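Local atomic coordinates of polyhedrin (Antheraea mylitta cypovirus 4, PDB entry 5A9C), a protein that forms the crystalline matrix of cypovirus polyhedra, the occlusion bodies that enclose virus particles, here as a mutant lacking its base domain. Residues M37-V42 and A53-F58; A44-G49 and L71-G76; G49-F54 and N183-V188; V84-N89 and R134-P139. One frame throughout, in Å; residues are numbered along the deposited sequence.

Contact 1. Residues M37-V42 and A53-F58; sequences MMRVVV and AFDYVF
The hairpin of strands 38-45 and 51-58, in the polyhedrin's large antiparallel sheet between strands 81-87 and 176-182, brings M38, V40 and V42 into hydrogen-bonded pairs with F58, Y56 and F54. Y56 N reaches V40 O at 2.8 Å. On the face of R39, V41, D55 and V57, R39 runs extended to D55, two residues along the next strand. It grips the carboxylate side-on: R39 NE meets D55 OD1 at 3.0 Å, R39 NH2 meets D55 OD2 at 2.7 Å, and the planes lie 27° apart. V57 CG1 packs beside the aliphatic part, 3.7 Å from R39 CG. On the other face the F58 ring turns back over the neighbouring strand, with CG between its backbone N and carbonyl carbon (chi1 61°). M38 CB sits over one face of the F58 ring, 3.9 Å from its centroid, a CH-pi contact, while V40 CG2 meets the ring edge, 3.6 Å from F58 CE1. M38 SD makes an oblique Met-aromatic contact. Y191 OH of helix 185-195 also bonds D55 OD2, and W110 of the second subunit packs on R39. With two arginine nitrogens and a tyrosine hydroxyl around it, the buried D55 carboxylate is probably stabilised in its charged form.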
loop_
_atom_site.group_PDB
_atom_site.type_symbol
_atom_site.label_atom_id
_atom_site.label_comp_id
_atom_site.label_asym_id
_atom_site.label_seq_id
_atom_site.Cartn_x
_atom_site.Cartn_y
_atom_site.Cartn_z
ATOM N N MET A 37 -3.904 3.802 -18.805
ATOM C CA MET A 37 -3.452 4.454 -17.590
ATOM C C MET A 37 -4.277 5.700 -17.304
ATOM O O MET A 37 -4.726 6.391 -18.220
ATOM C CB MET A 37 -1.968 4.813 -17.693
ATOM C CG MET A 37 -1.050 3.609 -17.815
ATOM S SD MET A 37 -1.111 2.531 -16.371
ATOM C CE MET A 37 -0.333 3.581 -15.150
ATOM N N MET A 38 -4.490 5.967 -16.020
ATOM C CA MET A 38 -5.059 7.229 -15.578
ATOM C C MET A 38 -3.973 7.999 -14.843
ATOM O O MET A 38 -2.950 7.429 -14.460
ATOM C CB MET A 38 -6.265 6.993 -14.665
ATOM C CG MET A 38 -7.516 6.526 -15.396
ATOM S SD MET A 38 -8.791 5.923 -14.273
ATOM C CE MET A 38 -8.028 4.401 -13.717
ATOM N N ARG A 39 -4.179 9.296 -14.656
ATOM C CA ARG A 39 -3.173 10.104 -13.991
ATOM C C ARG A 39 -3.810 11.131 -13.079
ATOM O O ARG A 39 -4.579 11.986 -13.524
ATOM C CB ARG A 39 -2.266 10.792 -15.014
ATOM C CG ARG A 39 -1.000 11.382 -14.408
ATOM C CD ARG A 39 -0.015 11.766 -15.494
ATOM N NE ARG A 39 1.297 12.102 -14.953
ATOM C CZ ARG A 39 2.396 12.217 -15.691
ATOM N NH1 ARG A 39 2.339 12.014 -17.002
ATOM N NH2 ARG A 39 3.553 12.525 -15.122
ATOM N N VAL A 40 -3.493 11.033 -11.795
ATOM C CA VAL A 40 -3.975 11.994 -10.816
ATOM C C VAL A 40 -2.778 12.662 -10.169
ATOM O O VAL A 40 -1.830 11.993 -9.759
ATOM C CB VAL A 40 -4.844 11.319 -9.738
ATOM C CG1 VAL A 40 -5.171 12.303 -8.622
ATOM C CG2 VAL A 40 -6.120 10.783 -10.356
ATOM N N VAL A 41 -2.811 13.987 -10.106
ATOM C CA VAL A 41 -1.723 14.731 -9.500
ATOM C C VAL A 41 -2.247 15.689 -8.446
ATOM O O VAL A 41 -3.210 16.424 -8.678
ATOM C CB VAL A 41 -0.924 15.523 -10.548
ATOM C CG1 VAL A 41 0.275 16.198 -9.894
ATOM C CG2 VAL A 41 -0.478 14.604 -11.685
ATOM N N VAL A 42 -1.608 15.669 -7.282
ATOM C CA VAL A 42 -1.916 16.610 -6.220
ATOM C C VAL A 42 -0.782 17.626 -6.134
ATOM O O VAL A 42 0.340 17.287 -5.752
ATOM C CB VAL A 42 -2.078 15.896 -4.864
ATOM C CG1 VAL A 42 -2.436 16.900 -3.772
ATOM C CG2 VAL A 42 -3.136 14.804 -4.961
ATOM N N ALA A 53 4.583 18.221 -5.972
ATOM C CA ALA A 53 3.580 17.437 -6.676
ATOM C C ALA A 53 3.636 15.965 -6.289
ATOM O O ALA A 53 4.709 15.365 -6.235
ATOM C CB ALA A 53 3.747 17.597 -8.184
ATOM N N PHE A 54 2.468 15.402 -5.998
ATOM C CA PHE A 54 2.326 13.965 -5.815
ATOM C C PHE A 54 1.626 13.402 -7.045
ATOM O O PHE A 54 0.415 13.557 -7.213
ATOM C CB PHE A 54 1.544 13.657 -4.538
ATOM C CG PHE A 54 2.172 14.232 -3.301
ATOM C CD1 PHE A 54 1.918 15.541 -2.924
ATOM C CD2 PHE A 54 3.044 13.477 -2.533
ATOM C CE1 PHE A 54 2.506 16.079 -1.795
ATOM C CE2 PHE A 54 3.634 14.011 -1.404
ATOM C CZ PHE A 54 3.365 15.312 -1.035
ATOM N N ASP A 55 2.409 12.757 -7.903
ATOM C CA ASP A 55 1.973 12.358 -9.236
ATOM C C ASP A 55 1.739 10.851 -9.310
ATOM O O ASP A 55 2.680 10.066 -9.198
ATOM C CB ASP A 55 3.046 12.768 -10.243
ATOM C CG ASP A 55 2.593 12.631 -11.680
ATOM O OD1 ASP A 55 1.578 11.955 -11.936
ATOM O OD2 ASP A 55 3.275 13.201 -12.554
ATOM N N TYR A 56 0.483 10.455 -9.503
ATOM C CA TYR A 56 0.116 9.043 -9.520
ATOM C C TYR A 56 -0.356 8.604 -10.901
ATOM O O TYR A 56 -1.245 9.219 -11.484
ATOM C CB TYR A 56 -0.998 8.755 -8.508
ATOM C CG TYR A 56 -0.701 9.207 -7.094
ATOM C CD1 TYR A 56 -1.028 10.487 -6.674
ATOM C CD2 TYR A 56 -0.098 8.350 -6.181
ATOM C CE1 TYR A 56 -0.766 10.908 -5.387
ATOM C CE2 TYR A 56 0.175 8.759 -4.889
ATOM C CZ TYR A 56 -0.162 10.042 -4.497
ATOM O OH TYR A 56 0.103 10.459 -3.215
ATOM N N VAL A 57 0.243 7.539 -11.421
ATOM C CA VAL A 57 -0.296 6.874 -12.601
ATOM C C VAL A 57 -0.746 5.468 -12.220
ATOM O O VAL A 57 -0.069 4.776 -11.459
ATOM C CB VAL A 57 0.699 6.849 -13.779
ATOM C CG1 VAL A 57 1.057 8.269 -14.190
ATOM C CG2 VAL A 57 1.954 6.068 -13.421
ATOM N N PHE A 58 -1.896 5.062 -12.748
ATOM C CA PHE A 58 -2.567 3.837 -12.317
ATOM C C PHE A 58 -3.632 3.453 -13.337
ATOM O O PHE A 58 -4.257 4.326 -13.937
ATOM C CB PHE A 58 -3.235 4.069 -10.962
ATOM C CG PHE A 58 -4.277 5.156 -10.985
ATOM C CD1 PHE A 58 -3.903 6.491 -10.965
ATOM C CD2 PHE A 58 -5.623 4.844 -11.046
ATOM C CE1 PHE A 58 -4.855 7.494 -10.996
ATOM C CE2 PHE A 58 -6.581 5.842 -11.074
ATOM C CZ PHE A 58 -6.194 7.170 -11.048
#

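Contact 2. Residues A44-G49 and L71-G76; sequences AQYPSG and LLEGSG. Residues 74, 75, 76 of segment 71-76 come from a tag, linker or insertion.
E73 lies over one face of Y46 where two type I beta turns meet, Y46-G49 at the tip of the hairpin of strands 38-45 and 51-58, and E73-G76 in the loop after strand 61-66. G74, S75 and G76 of the second turn are an engineered insertion. The Y46 ring lies along the E73 side chain, the two running in opposite directions. E73 CB stands over one face of the Y46 ring, 3.7 Å from its centroid, a CH-pi contact. With CG anti to the backbone N (chi1 179°) and the chain continuing extended, E73 slides back along the tyrosine, and its carboxylate plane ends 19° from that of the ring. E73 OE2 comes within 3.7 Å of Y46 CB. At the far end of the ring, Y46 OH donates to L71 O at 2.5 Å, a short bond whose donor stands above the carbonyl plane and not on a lone pair. P79 and K52 also pack against this tyrosine. The carboxylate links the two turns: S48 OG, held between its own N and carbonyl carbon, donates to E73 OE2 at 2.6 Å on the syn lone pair. The same OG accepts from R50 N. E73 OE1 receives the engineered S75 OG at 2.9 Å, on the anti side and 32° out of the carboxylate plane.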
loop_
_atom_site.group_PDB
_atom_site.type_symbol
_atom_site.label_atom_id
_atom_site.label_comp_id
_atom_site.label_asym_id
_atom_site.label_seq_id
_atom_site.Cartn_x
_atom_site.Cartn_y
_atom_site.Cartn_z
ATOM N N ALA A 44 0.779 20.663 -4.327
ATOM C CA ALA A 44 0.764 21.438 -3.087
ATOM C C ALA A 44 1.430 22.797 -3.289
ATOM O O ALA A 44 2.546 22.875 -3.800
ATOM C CB ALA A 44 1.451 20.668 -1.963
ATOM N N GLN A 45 0.738 23.861 -2.892
ATOM C CA GLN A 45 1.261 25.219 -3.016
ATOM C C GLN A 45 1.711 25.764 -1.664
ATOM O O GLN A 45 0.960 25.725 -0.692
ATOM C CB GLN A 45 0.197 26.150 -3.604
ATOM C CG GLN A 45 0.590 27.619 -3.583
ATOM C CD GLN A 45 -0.584 28.547 -3.820
ATOM O OE1 GLN A 45 -1.737 28.179 -3.600
ATOM N NE2 GLN A 45 -0.295 29.761 -4.273
ATOM N N TYR A 46 2.933 26.284 -1.612
ATOM C CA TYR A 46 3.481 26.819 -0.370
ATOM C C TYR A 46 3.656 28.330 -0.453
ATOM O O TYR A 46 3.812 28.880 -1.543
ATOM C CB TYR A 46 4.811 26.138 -0.032
ATOM C CG TYR A 46 4.695 24.635 0.070
ATOM C CD1 TYR A 46 4.289 24.030 1.251
ATOM C CD2 TYR A 46 4.975 23.825 -1.020
ATOM C CE1 TYR A 46 4.174 22.660 1.346
ATOM C CE2 TYR A 46 4.862 22.453 -0.934
ATOM C CZ TYR A 46 4.459 21.875 0.250
ATOM O OH TYR A 46 4.343 20.507 0.339
ATOM N N PRO A 47 3.619 29.004 0.706
ATOM C CA PRO A 47 3.786 30.459 0.805
ATOM C C PRO A 47 5.078 30.929 0.143
ATOM O O PRO A 47 5.153 32.059 -0.337
ATOM C CB PRO A 47 3.860 30.695 2.317
ATOM C CG PRO A 47 3.092 29.563 2.907
ATOM C CD PRO A 47 3.363 28.385 2.019
ATOM N N SER A 48 6.081 30.059 0.127
ATOM C CA SER A 48 7.373 30.375 -0.469
ATOM C C SER A 48 7.257 30.623 -1.971
ATOM O O SER A 48 8.133 31.241 -2.575
ATOM C CB SER A 48 8.357 29.234 -0.218
ATOM O OG SER A 48 7.870 28.024 -0.778
ATOM N N GLY A 49 6.176 30.135 -2.567
ATOM C CA GLY A 49 6.007 30.200 -4.006
ATOM C C GLY A 49 6.390 28.881 -4.650
ATOM O O GLY A 49 6.152 28.661 -5.839
ATOM N N LEU A 71 2.972 16.384 3.541
ATOM C CA LEU A 71 2.520 17.629 2.927
ATOM C C LEU A 71 3.445 18.804 3.229
ATOM O O LEU A 71 3.350 19.853 2.593
ATOM C CB LEU A 71 1.094 17.958 3.377
ATOM C CG LEU A 71 -0.042 17.123 2.780
ATOM C CD1 LEU A 71 -1.353 17.424 3.486
ATOM C CD2 LEU A 71 -0.172 17.386 1.286
ATOM N N LEU A 72 4.337 18.630 4.197
ATOM C CA LEU A 72 5.252 19.701 4.578
ATOM C C LEU A 72 6.282 19.996 3.497
ATOM O O LEU A 72 6.729 19.098 2.783
ATOM C CB LEU A 72 5.972 19.366 5.886
ATOM C CG LEU A 72 5.168 19.430 7.185
ATOM C CD1 LEU A 72 5.996 18.887 8.338
ATOM C CD2 LEU A 72 4.714 20.851 7.475
ATOM N N GLU A 73 6.658 21.266 3.394
ATOM C CA GLU A 73 7.748 21.691 2.525
ATOM C C GLU A 73 9.082 21.372 3.199
ATOM O O GLU A 73 9.134 21.147 4.408
ATOM C CB GLU A 73 7.634 23.194 2.260
ATOM C CG GLU A 73 8.722 23.774 1.378
ATOM C CD GLU A 73 8.502 25.244 1.080
ATOM O OE1 GLU A 73 8.320 26.027 2.036
ATOM O OE2 GLU A 73 8.510 25.617 -0.110
ATOM N N GLY A 74 10.157 21.347 2.418
ATOM C CA GLY A 74 11.479 21.091 2.963
ATOM C C GLY A 74 11.798 21.994 4.139
ATOM O O GLY A 74 12.380 21.556 5.133
ATOM N N SER A 75 11.414 23.262 4.026
ATOM C CA SER A 75 11.636 24.230 5.093
ATOM C C SER A 75 10.852 23.842 6.340
ATOM O O SER A 75 11.211 24.217 7.455
ATOM C CB SER A 75 11.224 25.631 4.641
ATOM O OG SER A 75 9.814 25.743 4.551
ATOM N N GLY A 76 9.777 23.086 6.141
ATOM C CA GLY A 76 8.931 22.657 7.237
ATOM C C GLY A 76 7.599 23.381 7.249
ATOM O O GLY A 76 6.831 23.274 8.204
#

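Contact 3. Residues G49-F54 and N183-V188; sequences GRYKAF and NTESDV
One water joins G49 O to E185 N, donating to the carbonyl at 2.6 Å and accepting from the amide at 3.1 Å. It thereby connects the start of the strand 51-58 arm to the first turn of helix 185-195, whose N-cap position is held by T184. T184 OG1 pairs with S186 OG at 2.7 Å, and either hydroxyl could be the donor. Deeper in, Y51 faces the helix. V188 CG2 presses against the root of the tyrosine, 3.5 Å from Y51 CB and 3.6 Å from Y51 CG, approaching the ring obliquely, with the two side chains crossing at about a right angle. Farther out, the aliphatic part of E185 takes over, E185 CB lying 3.9 Å from Y51 CE1. E185 is extended, with CG anti to the backbone N (chi1 -162°), which carries its carboxylate out alongside the phenol, the two planes 6° apart. The polar ends have other partners: Y51 OH bonds Q202 NE2, and E185 OE2 bonds Y199 OH. On the outer side R50 and N183 run side by side in the same direction, with N183 CA over one face of the guanidinium. The R50 guanidinium and N183 amide planes are 73° apart; the very short approach of R50 NH2 to N183 OD1 makes the detail of that pair doubtful. F182 and F43 also pack on V188, and Y51 shares backbone hydrogen bonds with F182. The arrangement is that of a helix packed by its N-terminal turn against the sheet, directly after strand 176-182, the outermost strand of the sheet within this chain.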
loop_
_atom_site.group_PDB
_atom_site.type_symbol
_atom_site.label_atom_id
_atom_site.label_comp_id
_atom_site.label_asym_id
_atom_site.label_seq_id
_atom_site.Cartn_x
_atom_site.Cartn_y
_atom_site.Cartn_z
ATOM N N GLY A 49 6.176 30.135 -2.567
ATOM C CA GLY A 49 6.007 30.200 -4.006
ATOM C C GLY A 49 6.390 28.881 -4.650
ATOM O O GLY A 49 6.152 28.661 -5.839
ATOM N N ARG A 50 6.988 28.001 -3.853
ATOM C CA ARG A 50 7.361 26.670 -4.314
ATOM C C ARG A 50 6.148 25.748 -4.302
ATOM O O ARG A 50 5.156 26.023 -3.629
ATOM C CB ARG A 50 8.458 26.084 -3.423
ATOM C CG ARG A 50 9.685 26.967 -3.288
ATOM C CD ARG A 50 10.777 26.272 -2.492
ATOM N NE ARG A 50 12.058 26.335 -3.187
ATOM C CZ ARG A 50 12.519 25.383 -3.990
ATOM N NH1 ARG A 50 11.807 24.282 -4.198
ATOM N NH2 ARG A 50 13.695 25.529 -4.586
ATOM N N TYR A 51 6.239 24.658 -5.058
ATOM C CA TYR A 51 5.188 23.649 -5.118
ATOM C C TYR A 51 5.790 22.264 -4.935
ATOM O O TYR A 51 6.965 22.042 -5.231
ATOM C CB TYR A 51 4.475 23.684 -6.473
ATOM C CG TYR A 51 3.495 24.822 -6.670
ATOM C CD1 TYR A 51 3.940 26.122 -6.883
ATOM C CD2 TYR A 51 2.123 24.591 -6.667
ATOM C CE1 TYR A 51 3.046 27.162 -7.074
ATOM C CE2 TYR A 51 1.220 25.626 -6.862
ATOM C CZ TYR A 51 1.687 26.908 -7.061
ATOM O OH TYR A 51 0.793 27.939 -7.251
ATOM N N LYS A 52 4.981 21.333 -4.447
ATOM C CA LYS A 52 5.363 19.928 -4.444
ATOM C C LYS A 52 4.235 19.103 -5.044
ATOM O O LYS A 52 3.072 19.268 -4.680
ATOM C CB LYS A 52 5.698 19.435 -3.036
ATOM C CG LYS A 52 6.215 18.003 -3.015
ATOM C CD LYS A 52 7.061 17.709 -1.784
ATOM C CE LYS A 52 6.240 17.716 -0.508
ATOM N NZ LYS A 52 7.090 17.424 0.688
ATOM N N ALA A 53 4.583 18.221 -5.972
ATOM C CA ALA A 53 3.580 17.437 -6.676
ATOM C C ALA A 53 3.636 15.965 -6.289
ATOM O O ALA A 53 4.709 15.365 -6.235
ATOM C CB ALA A 53 3.747 17.597 -8.184
ATOM N N PHE A 54 2.468 15.402 -5.998
ATOM C CA PHE A 54 2.326 13.965 -5.815
ATOM C C PHE A 54 1.626 13.402 -7.045
ATOM O O PHE A 54 0.415 13.557 -7.213
ATOM C CB PHE A 54 1.544 13.657 -4.538
ATOM C CG PHE A 54 2.172 14.232 -3.301
ATOM C CD1 PHE A 54 1.918 15.541 -2.924
ATOM C CD2 PHE A 54 3.044 13.477 -2.533
ATOM C CE1 PHE A 54 2.506 16.079 -1.795
ATOM C CE2 PHE A 54 3.634 14.011 -1.404
ATOM C CZ PHE A 54 3.365 15.312 -1.035
ATOM N N ASN A 183 10.518 24.786 -8.053
ATOM C CA ASN A 183 10.968 26.053 -7.483
ATOM C C ASN A 183 9.937 27.166 -7.644
ATOM O O ASN A 183 9.767 27.998 -6.757
ATOM C CB ASN A 183 12.301 26.483 -8.107
ATOM C CG ASN A 183 13.420 25.497 -7.831
ATOM O OD1 ASN A 183 13.421 24.812 -6.809
ATOM N ND2 ASN A 183 14.379 25.420 -8.747
ATOM N N THR A 184 9.247 27.173 -8.782
ATOM C CA THR A 184 8.311 28.245 -9.109
ATOM C C THR A 184 7.081 27.679 -9.803
ATOM O O THR A 184 7.101 26.542 -10.266
ATOM C CB THR A 184 8.955 29.277 -10.053
ATOM O OG1 THR A 184 9.208 28.667 -11.326
ATOM C CG2 THR A 184 10.263 29.796 -9.473
ATOM N N GLU A 185 6.014 28.470 -9.892
ATOM C CA GLU A 185 4.819 28.001 -10.591
ATOM C C GLU A 185 5.090 27.763 -12.074
ATOM O O GLU A 185 4.508 26.868 -12.675
ATOM C CB GLU A 185 3.636 28.963 -10.433
ATOM C CG GLU A 185 2.308 28.282 -10.769
ATOM C CD GLU A 185 1.133 29.234 -10.914
ATOM O OE1 GLU A 185 1.339 30.464 -10.988
ATOM O OE2 GLU A 185 -0.012 28.736 -10.953
ATOM N N SER A 186 5.964 28.571 -12.665
ATOM C CA SER A 186 6.282 28.410 -14.079
ATOM C C SER A 186 6.763 26.989 -14.361
ATOM O O SER A 186 6.427 26.404 -15.389
ATOM C CB SER A 186 7.318 29.445 -14.536
ATOM O OG SER A 186 8.526 29.316 -13.809
ATOM N N ASP A 187 7.537 26.431 -13.436
ATOM C CA ASP A 187 8.005 25.056 -13.560
ATOM C C ASP A 187 6.844 24.066 -13.482
ATOM O O ASP A 187 6.796 23.086 -14.230
ATOM C CB ASP A 187 9.037 24.737 -12.477
ATOM C CG ASP A 187 10.324 25.522 -12.647
ATOM O OD1 ASP A 187 10.691 25.821 -13.801
ATOM O OD2 ASP A 187 10.968 25.837 -11.625
ATOM N N VAL A 188 5.913 24.324 -12.571
ATOM C CA VAL A 188 4.729 23.484 -12.447
ATOM C C VAL A 188 3.938 23.523 -13.746
ATOM O O VAL A 188 3.535 22.491 -14.273
ATOM C CB VAL A 188 3.811 23.955 -11.304
ATOM C CG1 VAL A 188 2.541 23.115 -11.269
ATOM C CG2 VAL A 188 4.540 23.884 -9.973
HETATM O O HOH W 1 5.782 30.537 -7.581
#

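Contact 4. Residues V84-N89 and R134-P139; sequences VSFNGN and RAVYVP
Strands 84-87 and 134-139 run antiparallel at 169°, their axes 4.7 Å apart, with V84-V136 and F86-R134 as hydrogen-bonded pairs around the non-hydrogen-bonded pair S85-A135, V84 N meeting V136 O at 2.9 Å and F86 N meeting R134 O at 2.8 Å. V84, F86, R134 and V136 share one face of the sheet. V136 CG1 lies between its own backbone N and carbonyl carbon (chi1 60°), a rotamer that brings it to 4.0 Å from V84 CB and, more loosely, to the edge of the F86 ring. F86 and R134 meet through their CB atoms, after which the arginine leads away to form a cation-pi contact with W92. These strands belong to the six-stranded antiparallel sheet of the polyhedrin, and on this face V97 of the three-stranded sheet covers V84 and F86, while V148 and A150 pack on F86 as well. On the opposite face, A135 CB approaches V84 O at 3.8 Å. S85 there belongs to a buried polar group: N87 ND2 donates to S85 OG at 2.8 Å, nearly straight at 166° and in the amide plane. S85 OG also bonds A198 O, N87 ND2 also bonds R39 O on the neighbouring strand 38-45, and N87 OD1 takes S133 OG and A198 N.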
loop_
_atom_site.group_PDB
_atom_site.type_symbol
_atom_site.label_atom_id
_atom_site.label_comp_id
_atom_site.label_asym_id
_atom_site.label_seq_id
_atom_site.Cartn_x
_atom_site.Cartn_y
_atom_site.Cartn_z
ATOM N N VAL A 84 -5.877 19.540 -7.209
ATOM C CA VAL A 84 -5.994 18.124 -7.511
ATOM C C VAL A 84 -6.406 17.958 -8.967
ATOM O O VAL A 84 -7.471 18.422 -9.380
ATOM C CB VAL A 84 -6.995 17.409 -6.580
ATOM C CG1 VAL A 84 -7.014 15.916 -6.879
ATOM C CG2 VAL A 84 -6.622 17.642 -5.126
ATOM N N SER A 85 -5.541 17.312 -9.740
ATOM C CA SER A 85 -5.742 17.143 -11.172
ATOM C C SER A 85 -6.137 15.705 -11.493
ATOM O O SER A 85 -5.374 14.778 -11.230
ATOM C CB SER A 85 -4.458 17.514 -11.917
ATOM O OG SER A 85 -4.581 17.292 -13.312
ATOM N N PHE A 86 -7.331 15.527 -12.056
ATOM C CA PHE A 86 -7.834 14.204 -12.432
ATOM C C PHE A 86 -7.751 14.032 -13.946
ATOM O O PHE A 86 -8.279 14.854 -14.691
ATOM C CB PHE A 86 -9.306 14.052 -12.027
ATOM C CG PHE A 86 -9.548 14.030 -10.542
ATOM C CD1 PHE A 86 -9.726 15.208 -9.836
ATOM C CD2 PHE A 86 -9.649 12.825 -9.863
ATOM C CE1 PHE A 86 -9.970 15.187 -8.470
ATOM C CE2 PHE A 86 -9.895 12.794 -8.501
ATOM C CZ PHE A 86 -10.057 13.978 -7.801
ATOM N N ASN A 87 -7.115 12.961 -14.411
ATOM C CA ASN A 87 -6.963 12.767 -15.851
ATOM C C ASN A 87 -7.148 11.321 -16.299
ATOM O O ASN A 87 -6.600 10.395 -15.697
ATOM C CB ASN A 87 -5.603 13.296 -16.324
ATOM C CG ASN A 87 -5.309 14.696 -15.812
ATOM O OD1 ASN A 87 -5.582 15.691 -16.486
ATOM N ND2 ASN A 87 -4.756 14.779 -14.610
ATOM N N GLY A 88 -7.926 11.141 -17.364
ATOM C CA GLY A 88 -8.158 9.829 -17.939
ATOM C C GLY A 88 -9.622 9.434 -17.961
ATOM O O GLY A 88 -10.513 10.267 -17.774
ATOM N N ASN A 89 -9.864 8.148 -18.189
ATOM C CA ASN A 89 -11.213 7.603 -18.235
ATOM C C ASN A 89 -11.777 7.410 -16.830
ATOM O O ASN A 89 -12.134 6.300 -16.430
ATOM C CB ASN A 89 -11.210 6.274 -18.994
ATOM C CG ASN A 89 -12.601 5.712 -19.193
ATOM O OD1 ASN A 89 -13.585 6.448 -19.214
ATOM N ND2 ASN A 89 -12.690 4.395 -19.345
ATOM N N ARG A 134 -10.319 16.838 -15.213
ATOM C CA ARG A 134 -10.960 17.745 -14.266
ATOM C C ARG A 134 -9.911 18.252 -13.275
ATOM O O ARG A 134 -8.901 17.590 -13.039
ATOM C CB ARG A 134 -12.081 17.037 -13.499
ATOM C CG ARG A 134 -13.152 16.400 -14.363
ATOM C CD ARG A 134 -13.976 17.441 -15.089
ATOM N NE ARG A 134 -15.200 16.869 -15.637
ATOM C CZ ARG A 134 -15.293 16.296 -16.834
ATOM N NH1 ARG A 134 -14.226 16.208 -17.622
ATOM N NH2 ARG A 134 -16.458 15.807 -17.241
ATOM N N ALA A 135 -10.143 19.424 -12.696
ATOM C CA ALA A 135 -9.233 19.943 -11.681
ATOM C C ALA A 135 -9.992 20.744 -10.633
ATOM O O ALA A 135 -11.004 21.378 -10.931
ATOM C CB ALA A 135 -8.139 20.788 -12.319
ATOM N N VAL A 136 -9.506 20.711 -9.399
ATOM C CA VAL A 136 -10.162 21.435 -8.322
ATOM C C VAL A 136 -9.122 21.985 -7.364
ATOM O O VAL A 136 -8.133 21.317 -7.058
ATOM C CB VAL A 136 -11.155 20.527 -7.551
ATOM C CG1 VAL A 136 -10.430 19.343 -6.938
ATOM C CG2 VAL A 136 -11.888 21.322 -6.480
ATOM N N TYR A 137 -9.332 23.219 -6.919
ATOM C CA TYR A 137 -8.478 23.803 -5.896
ATOM C C TYR A 137 -9.113 23.617 -4.527
ATOM O O TYR A 137 -10.312 23.837 -4.353
ATOM C CB TYR A 137 -8.235 25.292 -6.153
ATOM C CG TYR A 137 -7.452 25.952 -5.041
ATOM C CD1 TYR A 137 -6.088 25.736 -4.908
ATOM C CD2 TYR A 137 -8.080 26.774 -4.113
ATOM C CE1 TYR A 137 -5.366 26.326 -3.888
ATOM C CE2 TYR A 137 -7.363 27.369 -3.088
ATOM C CZ TYR A 137 -6.008 27.141 -2.981
ATOM O OH TYR A 137 -5.286 27.729 -1.966
ATOM N N VAL A 138 -8.303 23.210 -3.559
ATOM C CA VAL A 138 -8.782 22.956 -2.209
ATOM C C VAL A 138 -7.890 23.670 -1.208
ATOM O O VAL A 138 -6.742 23.284 -1.015
ATOM C CB VAL A 138 -8.774 21.448 -1.895
ATOM C CG1 VAL A 138 -9.374 21.183 -0.516
ATOM C CG2 VAL A 138 -9.527 20.676 -2.971
ATOM N N PRO A 139 -8.410 24.730 -0.575
ATOM C CA PRO A 139 -7.615 25.416 0.449
ATOM C C PRO A 139 -7.401 24.521 1.669
ATOM O O PRO A 139 -8.296 23.765 2.049
ATOM C CB PRO A 139 -8.471 26.638 0.801
ATOM C CG PRO A 139 -9.853 26.284 0.373
ATOM C CD PRO A 139 -9.701 25.394 -0.821
#

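How the contacts relate
From the N terminus, strand 38-45 turns at 46-49 into strand 51-58, and contact 1 closes this hairpin. Contact 2 starts within that hairpin and reaches forward to the 71-76 loop, so contacts 1 and 2 cross. Contact 3 leaves the hairpin's second arm, sharing G49 with contact 2 and A53 and F54 with contact 1; it crosses contact 2 and closes a 128-residue excursion at 183-188, the start of helix 185-195. Contact 4 falls within that excursion and extends the sheet on the far side of strand 38-45, where V41 O and S85 N probably hydrogen-bond. K52 NZ probably bonds L72 O, joining contacts 2 and 3. Contacts 1 and 4 both touch the second subunit.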